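Local coordinates for protein chloromuconate cycloisomerase (Rhodococcus opacus, PDB 4M0X) that belongs to the enolase superfamily, pairing an N-terminal capping domain with a barrel domain that holds a manganese ion, at residues R132-I137 with E347-T352; F327-L332 with L341-G346; T3-M8 with P76-R81. One frame throughout, in Å; residues are numbered along the deposited sequence.

Interaction 1 (R132-I137 with E347-T352)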
# COMPACT_ATOMS: atom_id res chain seq x y z
N ARG A 132 -34.70 16.57 -14.43
CA ARG A 132 -35.41 17.47 -13.54
C ARG A 132 -35.60 18.76 -14.30
O ARG A 132 -34.80 19.07 -15.18
CB ARG A 132 -34.63 17.66 -12.22
CG ARG A 132 -33.20 18.22 -12.35
CD ARG A 132 -32.36 18.11 -11.08
NE ARG A 132 -31.88 16.75 -10.77
CZ ARG A 132 -30.96 16.02 -11.43
NH1 ARG A 132 -30.35 16.44 -12.54
NH2 ARG A 132 -30.64 14.83 -10.98
N LYS A 133 -36.67 19.49 -13.98
CA LYS A 133 -36.98 20.74 -14.70
C LYS A 133 -36.53 21.98 -13.94
O LYS A 133 -36.40 23.07 -14.50
CB LYS A 133 -38.48 20.82 -15.06
CG LYS A 133 -39.01 19.62 -15.84
CD LYS A 133 -40.15 20.00 -16.78
CE LYS A 133 -40.80 18.79 -17.46
NZ LYS A 133 -41.38 17.83 -16.48
N ARG A 134 -36.29 21.80 -12.64
CA ARG A 134 -35.92 22.89 -11.76
C ARG A 134 -34.73 22.48 -10.91
O ARG A 134 -34.60 21.33 -10.57
CB ARG A 134 -37.13 23.30 -10.89
CG ARG A 134 -38.07 24.32 -11.54
CD ARG A 134 -39.46 24.37 -10.92
NE ARG A 134 -40.25 23.19 -11.32
CZ ARG A 134 -41.10 23.14 -12.35
NH1 ARG A 134 -41.33 24.22 -13.11
NH2 ARG A 134 -41.74 21.99 -12.62
N ILE A 135 -33.86 23.41 -10.58
CA ILE A 135 -32.80 23.12 -9.61
C ILE A 135 -32.78 24.11 -8.43
O ILE A 135 -32.87 25.31 -8.64
CB ILE A 135 -31.41 23.12 -10.25
CG1 ILE A 135 -31.49 22.73 -11.73
CG2 ILE A 135 -30.50 22.20 -9.44
CD1 ILE A 135 -30.16 22.65 -12.43
N PRO A 136 -32.68 23.62 -7.18
CA PRO A 136 -32.58 24.65 -6.13
C PRO A 136 -31.20 25.30 -6.19
O PRO A 136 -30.19 24.61 -6.44
CB PRO A 136 -32.76 23.85 -4.82
CG PRO A 136 -33.24 22.47 -5.24
CD PRO A 136 -32.67 22.25 -6.63
N ILE A 137 -31.15 26.61 -6.00
CA ILE A 137 -29.90 27.35 -6.11
C ILE A 137 -29.20 27.55 -4.74
O ILE A 137 -29.85 27.78 -3.72
CB ILE A 137 -30.19 28.66 -6.83
CG1 ILE A 137 -30.70 28.35 -8.23
CG2 ILE A 137 -28.95 29.51 -6.99
CD1 ILE A 137 -29.70 27.61 -9.11
N GLU A 347 -35.07 29.13 -7.10
CA GLU A 347 -34.81 27.98 -7.97
C GLU A 347 -34.57 28.41 -9.40
O GLU A 347 -35.21 29.32 -9.89
CB GLU A 347 -35.99 27.00 -7.94
CG GLU A 347 -36.29 26.39 -6.58
CD GLU A 347 -37.33 25.29 -6.62
OE1 GLU A 347 -37.25 24.42 -5.73
OE2 GLU A 347 -38.22 25.27 -7.51
N LEU A 348 -33.65 27.74 -10.07
CA LEU A 348 -33.45 27.96 -11.49
C LEU A 348 -34.41 27.08 -12.27
O LEU A 348 -34.58 25.91 -11.92
CB LEU A 348 -32.00 27.65 -11.87
CG LEU A 348 -31.64 27.68 -13.36
CD1 LEU A 348 -31.83 29.06 -13.97
CD2 LEU A 348 -30.20 27.20 -13.52
N LEU A 349 -35.07 27.65 -13.28
CA LEU A 349 -35.85 26.86 -14.22
C LEU A 349 -34.93 26.53 -15.41
O LEU A 349 -34.30 27.42 -15.95
CB LEU A 349 -37.04 27.65 -14.73
CG LEU A 349 -38.06 28.41 -13.90
CD1 LEU A 349 -39.02 29.01 -14.92
CD2 LEU A 349 -38.83 27.56 -12.89
N ILE A 350 -34.84 25.28 -15.81
CA ILE A 350 -33.89 24.93 -16.88
C ILE A 350 -34.35 25.34 -18.30
O ILE A 350 -35.45 24.97 -18.76
CB ILE A 350 -33.50 23.43 -16.85
CG1 ILE A 350 -32.78 23.09 -15.53
CG2 ILE A 350 -32.63 23.07 -18.06
CD1 ILE A 350 -32.89 21.65 -15.09
N PRO A 351 -33.51 26.11 -19.01
CA PRO A 351 -33.93 26.45 -20.37
C PRO A 351 -34.26 25.20 -21.20
O PRO A 351 -33.58 24.16 -21.08
CB PRO A 351 -32.72 27.21 -20.93
CG PRO A 351 -32.12 27.84 -19.72
CD PRO A 351 -32.23 26.75 -18.67
N THR A 352 -35.30 25.32 -22.03
CA THR A 352 -35.86 24.22 -22.80
C THR A 352 -35.83 24.53 -24.30
O THR A 352 -36.01 23.63 -25.13
CB THR A 352 -37.32 23.89 -22.36
OG1 THR A 352 -38.13 25.08 -22.38
CG2 THR A 352 -37.36 23.30 -20.95
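Arg134, Ile135 and Pro136 pair with Leu349, Leu348 and Glu347 in antiparallel register, the axes of the two short strands approaching to 4.6 Å at 159°. Ile135 and Leu348 form the hydrogen-bonded pair, with Ile135 N to Leu348 O and Leu348 N to Ile135 O both 2.9 Å. Beyond the strand residues the pattern continues with Ile350 N to Lys133 O at 3.0 Å. Pro136 lacks an N-H, but its pair with Glu347 is non-hydrogen-bonded and asks for none on this side.

One face of the pair is aliphatic. The CG1 branch of Ile350, placed beside its backbone N (chi1 -63°), carries CD1 to 3.8 Å from Ile135 CG1. Ile137 slants across Leu348, its CD1 3.6 Å from Leu348 CB. Tyr314 and Ala311 of helix 304-316, with Cys324 of strand 323-324, pack against this face.

On the other face Arg134 and Leu349 run side by side in the same direction, Arg134 CG 3.6 Å from Leu349 CD2, a methyl that also lies at the guanidinium edge. Glu347 turns its carboxylate almost parallel to the guanidinium (18°), yet Arg134 NE and Glu347 OE2 remain 4.8 Å apart.

Hydrogen bonds and buried aliphatic packing therefore fasten strand 347-349 to the first strand of the barrel, while the outer charged pair probably adds only a diffuse attraction.

Interaction 2 (F327-L332 with L341-G346)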
# COMPACT_ATOMS: atom_id res chain seq x y z
N PHE A 327 -26.36 30.84 -9.52
CA PHE A 327 -27.03 32.09 -9.11
C PHE A 327 -26.42 33.25 -9.90
O PHE A 327 -26.99 34.33 -9.95
CB PHE A 327 -26.77 32.35 -7.63
CG PHE A 327 -25.32 32.56 -7.33
CD1 PHE A 327 -24.73 33.81 -7.50
CD2 PHE A 327 -24.51 31.50 -6.96
CE1 PHE A 327 -23.38 34.01 -7.28
CE2 PHE A 327 -23.16 31.69 -6.74
CZ PHE A 327 -22.59 32.94 -6.90
N GLY A 328 -25.24 33.03 -10.47
CA GLY A 328 -24.48 34.10 -11.12
C GLY A 328 -25.28 35.05 -11.98
O GLY A 328 -25.36 36.24 -11.67
N PRO A 329 -25.87 34.55 -13.09
CA PRO A 329 -26.78 35.37 -13.89
C PRO A 329 -27.79 36.24 -13.08
O PRO A 329 -27.91 37.41 -13.35
CB PRO A 329 -27.50 34.34 -14.75
CG PRO A 329 -26.47 33.29 -14.95
CD PRO A 329 -25.78 33.17 -13.62
N GLY A 330 -28.47 35.68 -12.09
CA GLY A 330 -29.35 36.48 -11.22
C GLY A 330 -28.78 37.81 -10.74
O GLY A 330 -29.52 38.80 -10.64
N LEU A 331 -27.47 37.82 -10.46
CA LEU A 331 -26.68 39.00 -10.11
C LEU A 331 -26.24 39.97 -11.24
O LEU A 331 -25.67 41.02 -10.94
CB LEU A 331 -25.43 38.57 -9.35
CG LEU A 331 -25.64 38.30 -7.85
CD1 LEU A 331 -24.28 38.01 -7.24
CD2 LEU A 331 -26.35 39.44 -7.12
N LEU A 332 -26.45 39.63 -12.51
CA LEU A 332 -26.12 40.56 -13.60
C LEU A 332 -27.31 41.50 -13.82
O LEU A 332 -28.43 41.04 -13.72
CB LEU A 332 -25.82 39.79 -14.88
CG LEU A 332 -24.66 38.79 -14.81
CD1 LEU A 332 -24.35 38.21 -16.17
CD2 LEU A 332 -23.40 39.42 -14.21
N LEU A 341 -31.56 33.71 -17.51
CA LEU A 341 -32.10 32.56 -16.79
C LEU A 341 -33.23 33.02 -15.86
O LEU A 341 -33.16 34.10 -15.25
CB LEU A 341 -30.99 31.85 -16.00
CG LEU A 341 -29.76 31.28 -16.73
CD1 LEU A 341 -28.79 30.68 -15.73
CD2 LEU A 341 -30.12 30.25 -17.80
N LYS A 342 -34.28 32.21 -15.76
CA LYS A 342 -35.38 32.60 -14.90
C LYS A 342 -35.25 31.92 -13.54
O LYS A 342 -34.99 30.73 -13.46
CB LYS A 342 -36.71 32.34 -15.63
CG LYS A 342 -38.02 32.67 -14.89
CD LYS A 342 -38.27 34.14 -14.56
CE LYS A 342 -39.66 34.28 -13.92
NZ LYS A 342 -39.73 35.23 -12.78
N TYR A 343 -35.35 32.69 -12.46
CA TYR A 343 -35.38 32.12 -11.12
C TYR A 343 -36.78 32.21 -10.59
O TYR A 343 -37.61 32.96 -11.13
CB TYR A 343 -34.38 32.81 -10.16
CG TYR A 343 -32.94 32.71 -10.65
CD1 TYR A 343 -32.44 33.62 -11.59
CD2 TYR A 343 -32.09 31.70 -10.21
CE1 TYR A 343 -31.16 33.52 -12.06
CE2 TYR A 343 -30.80 31.60 -10.66
CZ TYR A 343 -30.34 32.52 -11.59
OH TYR A 343 -29.06 32.44 -12.07
N ASP A 344 -37.07 31.40 -9.57
CA ASP A 344 -38.35 31.39 -8.88
C ASP A 344 -38.20 30.82 -7.49
O ASP A 344 -37.82 29.65 -7.34
CB ASP A 344 -39.39 30.54 -9.62
CG ASP A 344 -40.78 30.65 -9.00
OD1 ASP A 344 -41.12 31.74 -8.49
OD2 ASP A 344 -41.54 29.66 -9.02
N ARG A 345 -38.52 31.66 -6.49
CA ARG A 345 -38.56 31.24 -5.09
C ARG A 345 -37.28 30.51 -4.74
O ARG A 345 -37.29 29.48 -4.05
CB ARG A 345 -39.81 30.38 -4.80
CG ARG A 345 -41.11 31.16 -4.59
CD ARG A 345 -41.05 32.12 -3.39
N GLY A 346 -36.18 31.03 -5.27
CA GLY A 346 -34.86 30.43 -5.06
C GLY A 346 -34.59 29.17 -5.86
O GLY A 346 -33.93 28.26 -5.37
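Tyr343 points its phenol into the bend formed by Phe327 to Gly330 and meets Pro329 at about a right angle, the hydroxyl end arriving beside the pyrrolidine. Its ring leaves the backbone with CG beside the backbone N (chi1 -59°) and is turned about CB-CG by a chi2 of 83°, which directs the CE1 side to Gly330 and the CE2 side to Phe327. Tyr343 CE1 is 3.6 Å from Gly330 CA, and Tyr343 CE2 is 4.1 Å from Phe327 CA. Gly330 N, Pro329 C and Phe327 CA lie oblique to the phenol ring.

The hydroxyl is the polar focus. Gly330 N donates to Tyr343 OH over 3.3 Å, a rather long bond with an N-H...O angle of 155°. The same oxygen is hydrogen-bonded to the carbonyl of Leu326, just ahead of the bend. Pro329 CB, 3.6 Å from Tyr343 OH, adds an aliphatic wall next to these two polar partners.

A second, wholly apolar meeting flanks the phenol. Leu341 and Pro329 approach at a slant, with Leu341 CD1 3.6 Å from Pro329 CG and 4.0 Å from Pro329 CB. Leu341 also packs on Ala308 of helix 304-316 and on Leu348 of strand 347-349, while Phe327 turns away from this contact and meets the ring of Trp139; its side chain is about 10 Å from the bound manganese ion.

Within residues 327-331 the backbone has helical angles, and Leu331 N bonds to Gly328 O. Both segments belong to the connection between strand 323-324 and strand 347-349 of the barrel domain. Accepting from Gly330 N while facing a carbonyl that can only accept, the Tyr343 hydroxyl most simply donates to Leu326 O; this two-way bonding ties two parts of that one connection together, with the buried Pro329-Leu341 contact beside it.

Interaction 3 (T3-M8 with P76-R81)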
# COMPACT_ATOMS: atom_id res chain seq x y z
N THR A 3 -21.96 21.08 -45.64
CA THR A 3 -22.23 22.15 -44.61
C THR A 3 -20.98 22.33 -43.77
O THR A 3 -20.42 21.36 -43.25
CB THR A 3 -23.39 21.83 -43.65
OG1 THR A 3 -24.44 21.18 -44.36
CG2 THR A 3 -23.90 23.11 -42.92
N THR A 4 -20.54 23.58 -43.66
CA THR A 4 -19.24 23.88 -43.08
C THR A 4 -19.39 25.13 -42.20
O THR A 4 -20.35 25.88 -42.36
CB THR A 4 -18.17 24.08 -44.17
OG1 THR A 4 -18.56 25.14 -45.05
CG2 THR A 4 -17.93 22.78 -44.98
N ILE A 5 -18.47 25.29 -41.23
CA ILE A 5 -18.40 26.52 -40.44
C ILE A 5 -17.73 27.59 -41.27
O ILE A 5 -16.70 27.35 -41.89
CB ILE A 5 -17.70 26.32 -39.07
CG1 ILE A 5 -18.70 25.84 -38.02
CG2 ILE A 5 -17.12 27.63 -38.52
CD1 ILE A 5 -18.77 24.34 -37.87
N THR A 6 -18.33 28.77 -41.27
CA THR A 6 -18.01 29.85 -42.20
C THR A 6 -17.26 31.00 -41.52
O THR A 6 -16.24 31.49 -42.00
CB THR A 6 -19.33 30.32 -42.86
OG1 THR A 6 -19.54 29.52 -44.01
CG2 THR A 6 -19.31 31.76 -43.30
N GLU A 7 -17.81 31.45 -40.39
CA GLU A 7 -17.15 32.43 -39.57
C GLU A 7 -17.16 31.98 -38.11
O GLU A 7 -17.93 31.09 -37.71
CB GLU A 7 -17.85 33.77 -39.70
CG GLU A 7 -17.92 34.30 -41.12
CD GLU A 7 -19.15 35.16 -41.33
OE1 GLU A 7 -19.85 34.96 -42.36
OE2 GLU A 7 -19.43 36.00 -40.44
N MET A 8 -16.26 32.57 -37.33
CA MET A 8 -16.26 32.47 -35.89
C MET A 8 -15.60 33.73 -35.38
O MET A 8 -14.44 33.99 -35.69
CB MET A 8 -15.51 31.23 -35.42
CG MET A 8 -15.31 31.19 -33.91
SD MET A 8 -14.50 29.70 -33.32
CE MET A 8 -12.85 29.83 -34.00
N PRO A 76 -8.38 27.97 -36.89
CA PRO A 76 -7.91 27.09 -37.96
C PRO A 76 -8.42 25.66 -37.97
O PRO A 76 -8.48 25.06 -39.05
CB PRO A 76 -6.39 27.06 -37.74
CG PRO A 76 -6.13 27.87 -36.50
CD PRO A 76 -7.28 28.81 -36.42
N VAL A 77 -8.77 25.09 -36.83
CA VAL A 77 -9.46 23.80 -36.91
C VAL A 77 -10.99 23.90 -36.84
O VAL A 77 -11.67 22.87 -36.80
CB VAL A 77 -8.90 22.70 -35.96
CG1 VAL A 77 -7.62 22.09 -36.54
CG2 VAL A 77 -8.68 23.22 -34.55
N ILE A 78 -11.54 25.11 -36.86
CA ILE A 78 -13.00 25.27 -36.79
C ILE A 78 -13.60 25.86 -38.08
O ILE A 78 -14.62 25.35 -38.58
CB ILE A 78 -13.44 26.09 -35.55
CG1 ILE A 78 -12.80 25.53 -34.25
CG2 ILE A 78 -14.96 26.16 -35.43
CD1 ILE A 78 -13.21 24.12 -33.88
N ILE A 79 -13.00 26.91 -38.61
CA ILE A 79 -13.40 27.43 -39.92
C ILE A 79 -13.24 26.36 -41.03
O ILE A 79 -12.14 25.81 -41.23
CB ILE A 79 -12.59 28.68 -40.30
CG1 ILE A 79 -12.46 29.66 -39.12
CG2 ILE A 79 -13.13 29.32 -41.57
CD1 ILE A 79 -13.64 30.60 -38.88
N GLY A 80 -14.33 26.06 -41.73
CA GLY A 80 -14.30 25.12 -42.85
C GLY A 80 -14.60 23.67 -42.49
O GLY A 80 -14.63 22.80 -43.38
N ARG A 81 -14.82 23.43 -41.19
CA ARG A 81 -15.11 22.11 -40.65
C ARG A 81 -16.60 21.78 -40.71
O ARG A 81 -17.45 22.67 -40.79
CB ARG A 81 -14.60 22.01 -39.22
CG ARG A 81 -15.48 21.20 -38.26
CD ARG A 81 -14.85 20.77 -36.92
NE ARG A 81 -13.43 20.41 -36.97
CZ ARG A 81 -12.92 19.31 -37.52
NH1 ARG A 81 -13.75 18.41 -38.08
NH2 ARG A 81 -11.59 19.10 -37.51
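Ile5 and Ile78 both set CG2 opposite the backbone N, with CG1 beside it (chi1 -86° and -50°), and these two methyl branches face each other at 4.0 Å, Ile5 CG2 to Ile78 CG2. Met8 approaches by a different route: its chain runs extended as far as SD and then bends at chi3 (67°), which sets CE 4.1 Å from Ile78 CB and leaves the sulfur close to the Ile78 CG2 methyl. Ile79 follows with its CD1 end, which curls back to the strand and lies 3.6 Å from Met8 N and 4.0 Å from Met8 CB.

Two backbone hydrogen bonds underlie this packing, both made by Ile5. Ile5 N donates to Arg81 O at 2.8 Å, and Ile5 O accepts from Gly80 N at 2.7 Å. The partners belong to the type II turn from Ile78 to Arg81, where Gly80, with its positive phi, takes the third position. Thr4 adds a CA-H...O contact to Arg81 O and rests its CG2 methyl near Gly80 O. The Arg81 side chain turns back over its own segment, where NE donates to Val77 O at 3.0 Å, and NH1 is bonded to Thr85.

The turn follows helix 63-74 and precedes helix 86-96, so the contact pins this connection to the start of strand 5-17. Strand 27-40 lies along that strand: Thr6 and Glu7 both face Arg39 in a classic beta bulge, and Met8 touches Val36. Ile78 reaches Ala89 of helix 86-96, and together with Met8 it meets Ile107 of helix 101-118, joining sheet and helices of the N-terminal domain.

Interaction 3 closes first along the chain, within the N-terminal family region, and its centre is 33 Å from interaction 1 and 34 Å from interaction 2. The other two belong to the barrel side: interaction 1 joins strand 134-141 to strand 347-349, and both segments of interaction 2 fall in the connection between strands 323-324 and 347-349. Their centres are 10 Å apart and they touch directly, through probable hydrogen bonds from Leu349 N to Lys342 O and from Ile137 N to Gly346 O. Interaction 3 thus holds its turn to the N-terminal sheet, while interactions 1 and 2 together link strand 134-141, strand 347-349 and the connection leading into it, beside strand 323-324.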